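Local coordinates for walker-Type ATPase (Pyrococcus abyssi, PDB 2QEN), which probably works as a P-loop ATPase that binds ATP and a metal ion, and is held here with ADP and magnesium, at residues A[202-213]-A[228-239]; A[240-248]-A[258-269]. The protein carries 1 engineered substitution. All blocks are in the same frame, centred on the assembly; numbering follows the deposited sequence.

Contact 1: A[202-213]-A[228-239]. With ADP (adenosine-5'-diphosphate), chain C.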
loop_
_atom_site.group_PDB
_atom_site.type_symbol
_atom_site.label_atom_id
_atom_site.label_comp_id
_atom_site.label_asym_id
_atom_site.label_seq_id
_atom_site.Cartn_x
_atom_site.Cartn_y
_atom_site.Cartn_z
ATOM N N PRO A 202 5.119 -10.883 1.992
ATOM C CA PRO A 202 5.640 -11.131 3.341
ATOM C C PRO A 202 6.998 -11.816 3.311
ATOM O O PRO A 202 7.244 -12.637 2.433
ATOM C CB PRO A 202 4.615 -12.105 3.944
ATOM C CG PRO A 202 3.346 -11.811 3.248
ATOM C CD PRO A 202 3.745 -11.410 1.836
ATOM N N PHE A 203 7.866 -11.473 4.260
ATOM C CA PHE A 203 9.131 -12.169 4.457
ATOM C C PHE A 203 8.882 -13.662 4.625
ATOM O O PHE A 203 7.873 -14.064 5.221
ATOM C CB PHE A 203 9.832 -11.680 5.737
ATOM C CG PHE A 203 10.273 -10.231 5.709
ATOM C CD1 PHE A 203 10.686 -9.613 4.518
ATOM C CD2 PHE A 203 10.324 -9.495 6.901
ATOM C CE1 PHE A 203 11.112 -8.279 4.513
ATOM C CE2 PHE A 203 10.759 -8.160 6.901
ATOM C CZ PHE A 203 11.141 -7.551 5.708
ATOM N N ASP A 204 9.807 -14.486 4.132
ATOM C CA ASP A 204 9.772 -15.905 4.457
ATOM C C ASP A 204 10.145 -16.148 5.934
ATOM O O ASP A 204 10.494 -15.209 6.659
ATOM C CB ASP A 204 10.579 -16.760 3.451
ATOM C CG ASP A 204 12.102 -16.543 3.516
ATOM O OD1 ASP A 204 12.642 -16.031 4.513
ATOM O OD2 ASP A 204 12.784 -16.946 2.542
ATOM N N LYS A 205 10.027 -17.394 6.382
ATOM C CA LYS A 205 10.358 -17.782 7.749
ATOM C C LYS A 205 11.717 -17.265 8.213
ATOM O O LYS A 205 11.806 -16.553 9.214
ATOM C CB LYS A 205 10.332 -19.305 7.866
ATOM C CG LYS A 205 9.230 -19.875 8.742
ATOM C CD LYS A 205 9.736 -20.209 10.146
ATOM C CE LYS A 205 10.839 -21.245 10.139
ATOM N NZ LYS A 205 11.529 -21.310 11.473
ATOM N N ASP A 206 12.764 -17.627 7.475
ATOM C CA ASP A 206 14.139 -17.311 7.866
ATOM C C ASP A 206 14.444 -15.813 7.879
ATOM O O ASP A 206 15.204 -15.343 8.724
ATOM C CB ASP A 206 15.149 -18.074 6.990
ATOM C CG ASP A 206 15.236 -19.559 7.345
ATOM O OD1 ASP A 206 14.540 -20.014 8.282
ATOM O OD2 ASP A 206 16.013 -20.281 6.692
ATOM N N THR A 207 13.857 -15.082 6.931
ATOM C CA THR A 207 13.975 -13.626 6.856
ATOM C C THR A 207 13.293 -12.974 8.067
ATOM O O THR A 207 13.882 -12.114 8.722
ATOM C CB THR A 207 13.426 -13.086 5.508
ATOM O OG1 THR A 207 14.059 -13.779 4.418
ATOM C CG2 THR A 207 13.692 -11.596 5.351
ATOM N N SER A 208 12.072 -13.407 8.382
ATOM C CA SER A 208 11.367 -12.950 9.593
ATOM C C SER A 208 12.186 -13.121 10.880
ATOM O O SER A 208 12.284 -12.191 11.676
ATOM C CB SER A 208 10.022 -13.662 9.745
ATOM O OG SER A 208 9.208 -13.415 8.619
ATOM N N VAL A 209 12.752 -14.314 11.065
ATOM C CA VAL A 209 13.640 -14.623 12.190
ATOM C C VAL A 209 14.843 -13.680 12.227
ATOM O O VAL A 209 15.156 -13.102 13.272
ATOM C CB VAL A 209 14.101 -16.135 12.157
ATOM C CG1 VAL A 209 15.378 -16.361 12.969
ATOM C CG2 VAL A 209 12.982 -17.053 12.679
ATOM N N GLU A 210 15.495 -13.519 11.077
ATOM C CA GLU A 210 16.616 -12.587 10.934
ATOM C C GLU A 210 16.276 -11.105 11.191
ATOM O O GLU A 210 17.096 -10.361 11.764
ATOM C CB GLU A 210 17.263 -12.748 9.555
ATOM C CG GLU A 210 18.719 -12.349 9.530
ATOM C CD GLU A 210 19.459 -12.788 10.786
ATOM O OE1 GLU A 210 19.751 -14.005 10.909
ATOM O OE2 GLU A 210 19.724 -11.900 11.646
ATOM N N PHE A 211 15.081 -10.701 10.761
ATOM C CA PHE A 211 14.535 -9.368 11.014
ATOM C C PHE A 211 14.486 -9.097 12.517
ATOM O O PHE A 211 15.066 -8.121 12.989
ATOM C CB PHE A 211 13.134 -9.264 10.380
ATOM C CG PHE A 211 12.509 -7.899 10.463
ATOM C CD1 PHE A 211 11.830 -7.484 11.622
ATOM C CD2 PHE A 211 12.551 -7.038 9.365
ATOM C CE1 PHE A 211 11.243 -6.216 11.701
ATOM C CE2 PHE A 211 11.964 -5.785 9.431
ATOM C CZ PHE A 211 11.302 -5.373 10.613
ATOM N N LEU A 212 13.812 -9.975 13.258
ATOM C CA LEU A 212 13.715 -9.875 14.711
ATOM C C LEU A 212 15.072 -9.930 15.409
ATOM O O LEU A 212 15.347 -9.139 16.316
ATOM C CB LEU A 212 12.801 -10.980 15.268
ATOM C CG LEU A 212 11.300 -10.795 15.010
ATOM C CD1 LEU A 212 10.501 -11.910 15.692
ATOM C CD2 LEU A 212 10.807 -9.383 15.464
ATOM N N LYS A 213 15.912 -10.861 14.974
ATOM C CA LYS A 213 17.277 -10.987 15.479
ATOM C C LYS A 213 18.071 -9.692 15.365
ATOM O O LYS A 213 18.689 -9.271 16.338
ATOM C CB LYS A 213 18.002 -12.134 14.770
ATOM C CG LYS A 213 17.660 -13.499 15.349
ATOM C CD LYS A 213 18.366 -14.655 14.623
ATOM C CE LYS A 213 19.882 -14.564 14.715
ATOM N NZ LYS A 213 20.329 -14.353 16.127
ATOM N N ILE A 228 11.729 -16.000 19.599
ATOM C CA ILE A 228 11.711 -15.459 18.238
ATOM C C ILE A 228 10.946 -16.393 17.278
ATOM O O ILE A 228 10.133 -15.928 16.476
ATOM C CB ILE A 228 13.150 -15.087 17.743
ATOM C CG1 ILE A 228 13.579 -13.749 18.391
ATOM C CG2 ILE A 228 13.221 -15.012 16.191
ATOM C CD1 ILE A 228 15.068 -13.521 18.436
ATOM N N GLU A 229 11.176 -17.700 17.386
ATOM C CA GLU A 229 10.410 -18.680 16.603
ATOM C C GLU A 229 8.910 -18.574 16.867
ATOM O O GLU A 229 8.117 -18.545 15.928
ATOM C CB GLU A 229 10.892 -20.108 16.873
ATOM C CG GLU A 229 12.369 -20.293 16.614
ATOM C CD GLU A 229 12.727 -21.702 16.209
ATOM O OE1 GLU A 229 12.698 -22.605 17.085
ATOM O OE2 GLU A 229 13.055 -21.891 15.009
ATOM N N GLU A 230 8.530 -18.503 18.145
ATOM C CA GLU A 230 7.122 -18.345 18.525
ATOM C C GLU A 230 6.507 -17.029 17.998
ATOM O O GLU A 230 5.362 -17.006 17.562
ATOM C CB GLU A 230 6.956 -18.467 20.047
ATOM C CG GLU A 230 5.537 -18.771 20.516
ATOM C CD GLU A 230 5.208 -20.256 20.534
ATOM O OE1 GLU A 230 5.721 -21.006 21.408
ATOM O OE2 GLU A 230 4.413 -20.675 19.666
ATOM N N ALA A 231 7.258 -15.934 18.030
ATOM C CA ALA A 231 6.753 -14.661 17.495
ATOM C C ALA A 231 6.484 -14.747 15.980
ATOM O O ALA A 231 5.492 -14.222 15.491
ATOM C CB ALA A 231 7.708 -13.531 17.812
ATOM N N VAL A 232 7.357 -15.428 15.250
ATOM C CA VAL A 232 7.218 -15.553 13.796
ATOM C C VAL A 232 6.067 -16.506 13.401
ATOM O O VAL A 232 5.390 -16.293 12.399
ATOM C CB VAL A 232 8.568 -15.964 13.140
ATOM C CG1 VAL A 232 8.377 -16.376 11.670
ATOM C CG2 VAL A 232 9.580 -14.830 13.275
ATOM N N GLU A 233 5.838 -17.537 14.197
ATOM C CA GLU A 233 4.669 -18.398 14.022
ATOM C C GLU A 233 3.353 -17.644 14.217
ATOM O O GLU A 233 2.385 -17.920 13.515
ATOM C CB GLU A 233 4.735 -19.602 14.948
ATOM C CG GLU A 233 5.800 -20.648 14.574
ATOM C CD GLU A 233 5.887 -20.970 13.061
ATOM O OE1 GLU A 233 6.178 -20.047 12.248
ATOM O OE2 GLU A 233 5.716 -22.161 12.696
ATOM N N LEU A 234 3.313 -16.694 15.157
ATOM C CA LEU A 234 2.130 -15.849 15.296
ATOM C C LEU A 234 2.073 -14.697 14.290
ATOM O O LEU A 234 0.987 -14.340 13.821
ATOM C CB LEU A 234 1.979 -15.290 16.719
ATOM C CG LEU A 234 1.272 -16.091 17.832
ATOM C CD1 LEU A 234 0.273 -17.115 17.295
ATOM C CD2 LEU A 234 2.258 -16.771 18.747
ATOM N N LEU A 235 3.222 -14.110 13.963
ATOM C CA LEU A 235 3.230 -12.883 13.154
ATOM C C LEU A 235 3.571 -13.020 11.644
ATOM O O LEU A 235 3.465 -12.043 10.909
ATOM C CB LEU A 235 4.065 -11.769 13.833
ATOM C CG LEU A 235 3.738 -11.405 15.293
ATOM C CD1 LEU A 235 4.727 -10.347 15.868
ATOM C CD2 LEU A 235 2.278 -10.952 15.511
ATOM N N ASP A 236 4.026 -14.203 11.225
ATOM C CA ASP A 236 4.118 -14.641 9.792
ATOM C C ASP A 236 4.661 -13.668 8.694
ATOM O O ASP A 236 4.074 -13.524 7.588
ATOM C CB ASP A 236 2.778 -15.266 9.333
ATOM C CG ASP A 236 2.561 -16.759 9.806
ATOM O OD1 ASP A 236 3.368 -17.362 10.571
ATOM O OD2 ASP A 236 1.539 -17.348 9.374
ATOM N N GLY A 237 5.785 -13.011 8.962
ATOM C CA GLY A 237 6.466 -12.263 7.871
ATOM C C GLY A 237 5.932 -10.880 7.501
ATOM O O GLY A 237 6.406 -10.264 6.533
ATOM N N ILE A 238 4.957 -10.380 8.259
ATOM C CA ILE A 238 4.434 -9.035 8.026
ATOM C C ILE A 238 5.288 -8.033 8.814
ATOM O O ILE A 238 5.250 -8.029 10.039
ATOM C CB ILE A 238 2.930 -8.894 8.428
ATOM C CG1 ILE A 238 2.093 -10.075 7.893
ATOM C CG2 ILE A 238 2.370 -7.501 8.022
ATOM C CD1 ILE A 238 1.618 -9.945 6.470
ATOM N N PRO A 239 6.089 -7.212 8.114
ATOM C CA PRO A 239 7.006 -6.316 8.814
ATOM C C PRO A 239 6.304 -5.350 9.771
ATOM O O PRO A 239 6.877 -5.015 10.793
ATOM C CB PRO A 239 7.686 -5.547 7.674
ATOM C CG PRO A 239 7.553 -6.441 6.480
ATOM C CD PRO A 239 6.219 -7.092 6.646
HETATM P PB ADP C . 2.290 -0.745 3.318
HETATM O O1B ADP C . 2.674 -1.933 2.469
HETATM O O2B ADP C . 2.600 0.568 2.635
HETATM O O3B ADP C . 0.902 -0.779 3.902
HETATM P PA ADP C . 4.352 0.182 5.224
HETATM O O1A ADP C . 5.477 0.485 4.270
HETATM O O2A ADP C . 3.634 1.295 5.920
HETATM O O3A ADP C . 3.276 -0.868 4.583
HETATM O "O5'" ADP C . 5.006 -0.807 6.324
HETATM C "C5'" ADP C . 4.394 -1.091 7.585
HETATM C "C4'" ADP C . 5.438 -0.853 8.685
HETATM O "O4'" ADP C . 6.342 -1.971 8.770
HETATM C "C3'" ADP C . 6.355 0.349 8.464
HETATM O "O3'" ADP C . 5.863 1.534 9.079
HETATM C "C2'" ADP C . 7.616 -0.042 9.165
HETATM O "O2'" ADP C . 7.309 0.004 10.556
HETATM C "C1'" ADP C . 7.692 -1.519 8.922
HETATM N N9 ADP C . 8.464 -1.997 7.752
HETATM C C8 ADP C . 7.937 -2.316 6.556
HETATM N N7 ADP C . 8.882 -2.803 5.716
HETATM C C5 ADP C . 10.050 -2.799 6.385
HETATM C C6 ADP C . 11.448 -3.179 6.096
HETATM N N6 ADP C . 11.797 -3.678 4.888
HETATM N N1 ADP C . 12.366 -3.016 7.082
HETATM C C2 ADP C . 12.037 -2.512 8.276
HETATM N N3 ADP C . 10.783 -2.167 8.622
HETATM C C4 ADP C . 9.765 -2.276 7.734
#
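Val-232 meets Ser-208 with both methyls because chi1 of 168° sets CG1 opposite its own backbone N and CG2 opposite its carbonyl carbon, so that both branches rest against Ser-208 CB, each 3.7 Å away. Two consecutive helices pack here by this valine knob, in a hole made by Lys-205, Ser-208, Val-209 and Leu-212. Leu-212 runs past it in the opposite direction, and its CD1 lies 3.9 Å from Ala-231 CB. Asp-204 is the N-cap, its OD1 accepting from Thr-207 N and OG1. Ser-208 OG, turned beside its own backbone N (chi1 -59°), donates to Asp-204 O at 3.0 Å and lies 3.1 Å from Gly-237 CA. A side chain on Gly-237 would run into Phe-203 O; the glycine lets the loop come close enough for Phe-203 N to donate to Gly-237 O (3.0 Å). The turn after helix 225-235 brings Pro-239 to the adenine, CB touching ADP C8 at 3.4 Å, while its CG sits over one face of the Phe-203 ring, 4.1 Å from the centroid, a CH-pi contact. Phe-211 turns its edge to the adenine. On the exposed side Lys-205 and Glu-229 make only a long salt bridge. Segments 205-213 and 228-235, at 124°, belong to helices 205-217 and 225-235, which follow edge strand 196-199; helix 239-252 packs against Phe-211 and Ala-231, helix 255-280 against Ala-231 and Leu-235.

Contact 2: A[240-248]-A[258-269]. With ADP (adenosine-5'-diphosphate), chain C.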
loop_
_atom_site.group_PDB
_atom_site.type_symbol
_atom_site.label_atom_id
_atom_site.label_comp_id
_atom_site.label_asym_id
_atom_site.label_seq_id
_atom_site.Cartn_x
_atom_site.Cartn_y
_atom_site.Cartn_z
ATOM N N GLY A 240 5.083 -4.923 9.440
ATOM C CA GLY A 240 4.317 -4.015 10.300
ATOM C C GLY A 240 4.122 -4.590 11.696
ATOM O O GLY A 240 4.332 -3.897 12.695
ATOM N N TRP A 241 3.760 -5.872 11.763
ATOM C CA TRP A 241 3.543 -6.541 13.045
ATOM C C TRP A 241 4.847 -6.947 13.746
ATOM O O TRP A 241 4.943 -6.883 14.969
ATOM C CB TRP A 241 2.590 -7.727 12.880
ATOM C CG TRP A 241 1.262 -7.364 12.188
ATOM C CD1 TRP A 241 0.697 -8.006 11.123
ATOM C CD2 TRP A 241 0.359 -6.292 12.531
ATOM N NE1 TRP A 241 -0.495 -7.400 10.778
ATOM C CE2 TRP A 241 -0.721 -6.347 11.626
ATOM C CE3 TRP A 241 0.366 -5.294 13.510
ATOM C CZ2 TRP A 241 -1.792 -5.458 11.682
ATOM C CZ3 TRP A 241 -0.693 -4.376 13.545
ATOM C CH2 TRP A 241 -1.762 -4.479 12.641
ATOM N N LEU A 242 5.854 -7.328 12.963
ATOM C CA LEU A 242 7.183 -7.655 13.498
ATOM C C LEU A 242 7.853 -6.466 14.211
ATOM O O LEU A 242 8.531 -6.652 15.223
ATOM C CB LEU A 242 8.098 -8.215 12.395
ATOM C CG LEU A 242 7.760 -9.579 11.750
ATOM C CD1 LEU A 242 8.683 -9.874 10.564
ATOM C CD2 LEU A 242 7.781 -10.725 12.738
ATOM N N VAL A 243 7.670 -5.265 13.665
ATOM C CA VAL A 243 8.145 -4.023 14.304
ATOM C C VAL A 243 7.364 -3.656 15.579
ATOM O O VAL A 243 7.973 -3.284 16.575
ATOM C CB VAL A 243 8.206 -2.816 13.316
ATOM C CG1 VAL A 243 8.495 -1.495 14.065
ATOM C CG2 VAL A 243 9.280 -3.038 12.258
ATOM N N VAL A 244 6.038 -3.746 15.551
ATOM C CA VAL A 244 5.207 -3.510 16.750
ATOM C C VAL A 244 5.626 -4.455 17.884
ATOM O O VAL A 244 5.770 -4.028 19.032
ATOM C CB VAL A 244 3.675 -3.707 16.472
ATOM C CG1 VAL A 244 2.874 -3.706 17.784
ATOM C CG2 VAL A 244 3.136 -2.636 15.483
ATOM N N PHE A 245 5.801 -5.732 17.558
ATOM C CA PHE A 245 6.287 -6.728 18.521
ATOM C C PHE A 245 7.672 -6.366 19.090
ATOM O O PHE A 245 7.876 -6.412 20.301
ATOM C CB PHE A 245 6.310 -8.128 17.899
ATOM C CG PHE A 245 6.911 -9.172 18.806
ATOM C CD1 PHE A 245 6.159 -9.702 19.870
ATOM C CD2 PHE A 245 8.236 -9.599 18.620
ATOM C CE1 PHE A 245 6.722 -10.631 20.738
ATOM C CE2 PHE A 245 8.811 -10.512 19.496
ATOM C CZ PHE A 245 8.061 -11.048 20.540
ATOM N N GLY A 246 8.613 -6.006 18.212
ATOM C CA GLY A 246 9.965 -5.639 18.622
ATOM C C GLY A 246 9.959 -4.479 19.611
ATOM O O GLY A 246 10.559 -4.566 20.659
ATOM N N VAL A 247 9.256 -3.405 19.263
ATOM C CA VAL A 247 8.971 -2.288 20.176
ATOM C C VAL A 247 8.367 -2.733 21.522
ATOM O O VAL A 247 8.876 -2.365 22.578
ATOM C CB VAL A 247 8.057 -1.221 19.476
ATOM C CG1 VAL A 247 7.592 -0.116 20.455
ATOM C CG2 VAL A 247 8.804 -0.585 18.271
ATOM N N GLU A 248 7.286 -3.513 21.489
ATOM C CA GLU A 248 6.617 -3.966 22.732
ATOM C C GLU A 248 7.514 -4.839 23.600
ATOM O O GLU A 248 7.457 -4.764 24.818
ATOM C CB GLU A 248 5.292 -4.683 22.425
ATOM C CG GLU A 248 4.167 -3.771 21.913
ATOM C CD GLU A 248 3.918 -2.573 22.833
ATOM O OE1 GLU A 248 4.148 -2.700 24.052
ATOM O OE2 GLU A 248 3.505 -1.491 22.341
ATOM N N ALA A 258 4.717 -8.762 25.687
ATOM C CA ALA A 258 4.964 -8.144 24.369
ATOM C C ALA A 258 3.972 -8.606 23.297
ATOM O O ALA A 258 3.495 -7.802 22.487
ATOM C CB ALA A 258 6.372 -8.410 23.909
ATOM N N MET A 259 3.675 -9.897 23.260
ATOM C CA MET A 259 2.720 -10.407 22.271
ATOM C C MET A 259 1.280 -9.985 22.593
ATOM O O MET A 259 0.503 -9.693 21.687
ATOM C CB MET A 259 2.811 -11.934 22.166
ATOM C CG MET A 259 2.089 -12.545 20.954
ATOM S SD MET A 259 2.776 -12.038 19.340
ATOM C CE MET A 259 1.659 -10.746 18.918
ATOM N N LYS A 260 0.930 -9.969 23.878
ATOM C CA LYS A 260 -0.390 -9.532 24.312
ATOM C C LYS A 260 -0.634 -8.093 23.834
ATOM O O LYS A 260 -1.654 -7.806 23.229
ATOM C CB LYS A 260 -0.506 -9.630 25.840
ATOM C CG LYS A 260 -1.834 -10.176 26.344
ATOM C CD LYS A 260 -1.909 -10.221 27.866
ATOM C CE LYS A 260 -2.504 -8.937 28.460
ATOM N NZ LYS A 260 -3.102 -9.143 29.837
ATOM N N ARG A 261 0.332 -7.211 24.088
ATOM C CA ARG A 261 0.296 -5.818 23.650
ATOM C C ARG A 261 0.318 -5.655 22.124
ATOM O O ARG A 261 -0.347 -4.776 21.590
ATOM C CB ARG A 261 1.451 -5.022 24.271
ATOM C CG ARG A 261 1.448 -4.978 25.793
ATOM C CD ARG A 261 0.359 -4.067 26.312
ATOM N NE ARG A 261 0.851 -2.809 26.884
ATOM C CZ ARG A 261 1.136 -1.712 26.185
ATOM N NH1 ARG A 261 1.015 -1.689 24.860
ATOM N NH2 ARG A 261 1.558 -0.630 26.817
ATOM N N THR A 262 1.092 -6.481 21.429
ATOM C CA THR A 262 1.101 -6.470 19.962
ATOM C C THR A 262 -0.303 -6.755 19.429
ATOM O O THR A 262 -0.786 -6.041 18.564
ATOM C CB THR A 262 2.139 -7.475 19.389
ATOM O OG1 THR A 262 3.425 -7.159 19.920
ATOM C CG2 THR A 262 2.218 -7.424 17.864
ATOM N N LEU A 263 -0.958 -7.769 19.991
ATOM C CA LEU A 263 -2.299 -8.184 19.578
ATOM C C LEU A 263 -3.357 -7.135 19.890
ATOM O O LEU A 263 -4.283 -6.974 19.113
ATOM C CB LEU A 263 -2.679 -9.560 20.178
ATOM C CG LEU A 263 -1.808 -10.731 19.663
ATOM C CD1 LEU A 263 -2.164 -12.092 20.274
ATOM C CD2 LEU A 263 -1.795 -10.814 18.128
ATOM N N GLU A 264 -3.201 -6.441 21.021
ATOM C CA GLU A 264 -3.999 -5.262 21.390
ATOM C C GLU A 264 -3.915 -4.146 20.350
ATOM O O GLU A 264 -4.937 -3.639 19.899
ATOM C CB GLU A 264 -3.528 -4.687 22.734
ATOM C CG GLU A 264 -3.885 -5.504 23.962
ATOM C CD GLU A 264 -3.290 -4.926 25.248
ATOM O OE1 GLU A 264 -2.573 -3.885 25.167
ATOM O OE2 GLU A 264 -3.551 -5.503 26.335
ATOM N N VAL A 265 -2.688 -3.737 20.019
ATOM C CA VAL A 265 -2.442 -2.740 18.971
ATOM C C VAL A 265 -3.041 -3.187 17.624
ATOM O O VAL A 265 -3.747 -2.420 16.989
ATOM C CB VAL A 265 -0.932 -2.359 18.858
ATOM C CG1 VAL A 265 -0.643 -1.525 17.600
ATOM C CG2 VAL A 265 -0.488 -1.562 20.105
ATOM N N ALA A 266 -2.768 -4.424 17.208
ATOM C CA ALA A 266 -3.349 -4.969 15.976
ATOM C C ALA A 266 -4.880 -4.950 16.020
ATOM O O ALA A 266 -5.520 -4.446 15.093
ATOM C CB ALA A 266 -2.836 -6.368 15.723
ATOM N N LYS A 267 -5.463 -5.467 17.106
ATOM C CA LYS A 267 -6.916 -5.461 17.273
ATOM C C LYS A 267 -7.524 -4.068 17.074
ATOM O O LYS A 267 -8.536 -3.929 16.384
ATOM C CB LYS A 267 -7.329 -6.042 18.628
ATOM C CG LYS A 267 -8.827 -6.289 18.744
ATOM C CD LYS A 267 -9.226 -6.966 20.058
ATOM C CE LYS A 267 -9.505 -5.955 21.191
ATOM N NZ LYS A 267 -10.161 -6.577 22.396
ATOM N N GLY A 268 -6.890 -3.047 17.652
ATOM C CA GLY A 268 -7.378 -1.669 17.557
ATOM C C GLY A 268 -7.473 -1.180 16.125
ATOM O O GLY A 268 -8.527 -0.728 15.678
ATOM N N LEU A 269 -6.371 -1.299 15.398
ATOM C CA LEU A 269 -6.289 -0.853 14.004
ATOM C C LEU A 269 -7.243 -1.633 13.089
ATOM O O LEU A 269 -8.021 -1.041 12.318
ATOM C CB LEU A 269 -4.840 -0.962 13.505
ATOM C CG LEU A 269 -3.749 -0.177 14.252
ATOM C CD1 LEU A 269 -2.359 -0.625 13.802
ATOM C CD2 LEU A 269 -3.886 1.329 14.055
HETATM P PB ADP C . 2.290 -0.745 3.318
HETATM O O1B ADP C . 2.674 -1.933 2.469
HETATM O O2B ADP C . 2.600 0.568 2.635
HETATM O O3B ADP C . 0.902 -0.779 3.902
HETATM P PA ADP C . 4.352 0.182 5.224
HETATM O O1A ADP C . 5.477 0.485 4.270
HETATM O O2A ADP C . 3.634 1.295 5.920
HETATM O O3A ADP C . 3.276 -0.868 4.583
HETATM O "O5'" ADP C . 5.006 -0.807 6.324
HETATM C "C5'" ADP C . 4.394 -1.091 7.585
HETATM C "C4'" ADP C . 5.438 -0.853 8.685
HETATM O "O4'" ADP C . 6.342 -1.971 8.770
HETATM C "C3'" ADP C . 6.355 0.349 8.464
HETATM O "O3'" ADP C . 5.863 1.534 9.079
HETATM C "C2'" ADP C . 7.616 -0.042 9.165
HETATM O "O2'" ADP C . 7.309 0.004 10.556
HETATM C "C1'" ADP C . 7.692 -1.519 8.922
HETATM N N9 ADP C . 8.464 -1.997 7.752
HETATM C C8 ADP C . 7.937 -2.316 6.556
HETATM N N7 ADP C . 8.882 -2.803 5.716
HETATM C C5 ADP C . 10.050 -2.799 6.385
HETATM C C6 ADP C . 11.448 -3.179 6.096
HETATM N N6 ADP C . 11.797 -3.678 4.888
HETATM N N1 ADP C . 12.366 -3.016 7.082
HETATM C C2 ADP C . 12.037 -2.512 8.276
HETATM N N3 ADP C . 10.783 -2.167 8.622
HETATM C C4 ADP C . 9.765 -2.276 7.734
#
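Thr-262 fills a hole between Trp-241, Val-244, Phe-245 and Glu-248, and here the packing is tight. Its CG2 lies 3.8 Å from Val-244 CG1, whereas OG1, beside the backbone N at chi1 -57°, is 3.2 Å from Phe-245 CA. That hydroxyl is satisfied within its own helix, donating to Ala-258 O at 2.6 Å; Thr-262 N reaches the same oxygen from the opposite face of the carbonyl plane. Phe-245 presents its ring edge to Thr-262 OG1, and Met-259 SD approaches the ring obliquely in a Met-aromatic contact. Buried Glu-248 borders this tight part, its CB 3.6 Å from Ala-258 O. The motif is a helical hairpin, segments 240-248 and 258-269 crossing at 134° with Thr-262 as a knob in a hole, and the first helix brings Gly-240 CA to 3.3 Å from ADP O4'. At the other end Ala-266 CB lies over the six-membered ring of Trp-241, 3.9 Å from the centroid, while NE1 is hydrogen-bonded to Asp-341. Toward solvent the fit is looser: exposed Leu-269 meets only the Trp-241 ring edge, and exposed Arg-261 offers a guanidinium face to Glu-248 OE1, 3.4 Å from NH1, the planes 36° apart and no N-H pointing at the oxygen. Replacing Glu-248 by alanine is likely to leave the Arg-261 guanidinium without this carboxylate and a gap beside Arg-261 CB. Arg-261 also has a long salt bridge to exposed Glu-264.

Overall arrangement
The contacts follow in series along the chain, contact 1 closing at Pro-239 just before contact 2 opens at Gly-240, and their centres lie 13 Å apart on the same side of the chain's centre. They join four successive helices, 205-217, 225-235, 239-252 and 255-280, which come after the last strand of the five-stranded parallel sheet. The contacts also touch directly: Leu-235 packs on Phe-245 and Met-259, and Phe-211 on Val-243. Both reach ADP, contact 1 mainly at the adenine and contact 2 at the ribose, whereas the P-loop residues Gly-43, Lys-44 and Ser-45 bind the nucleotide through backbone amides. Helices 205-217 and 239-252 thus line the adenine and ribose, with 225-235 and 255-280 packed behind them.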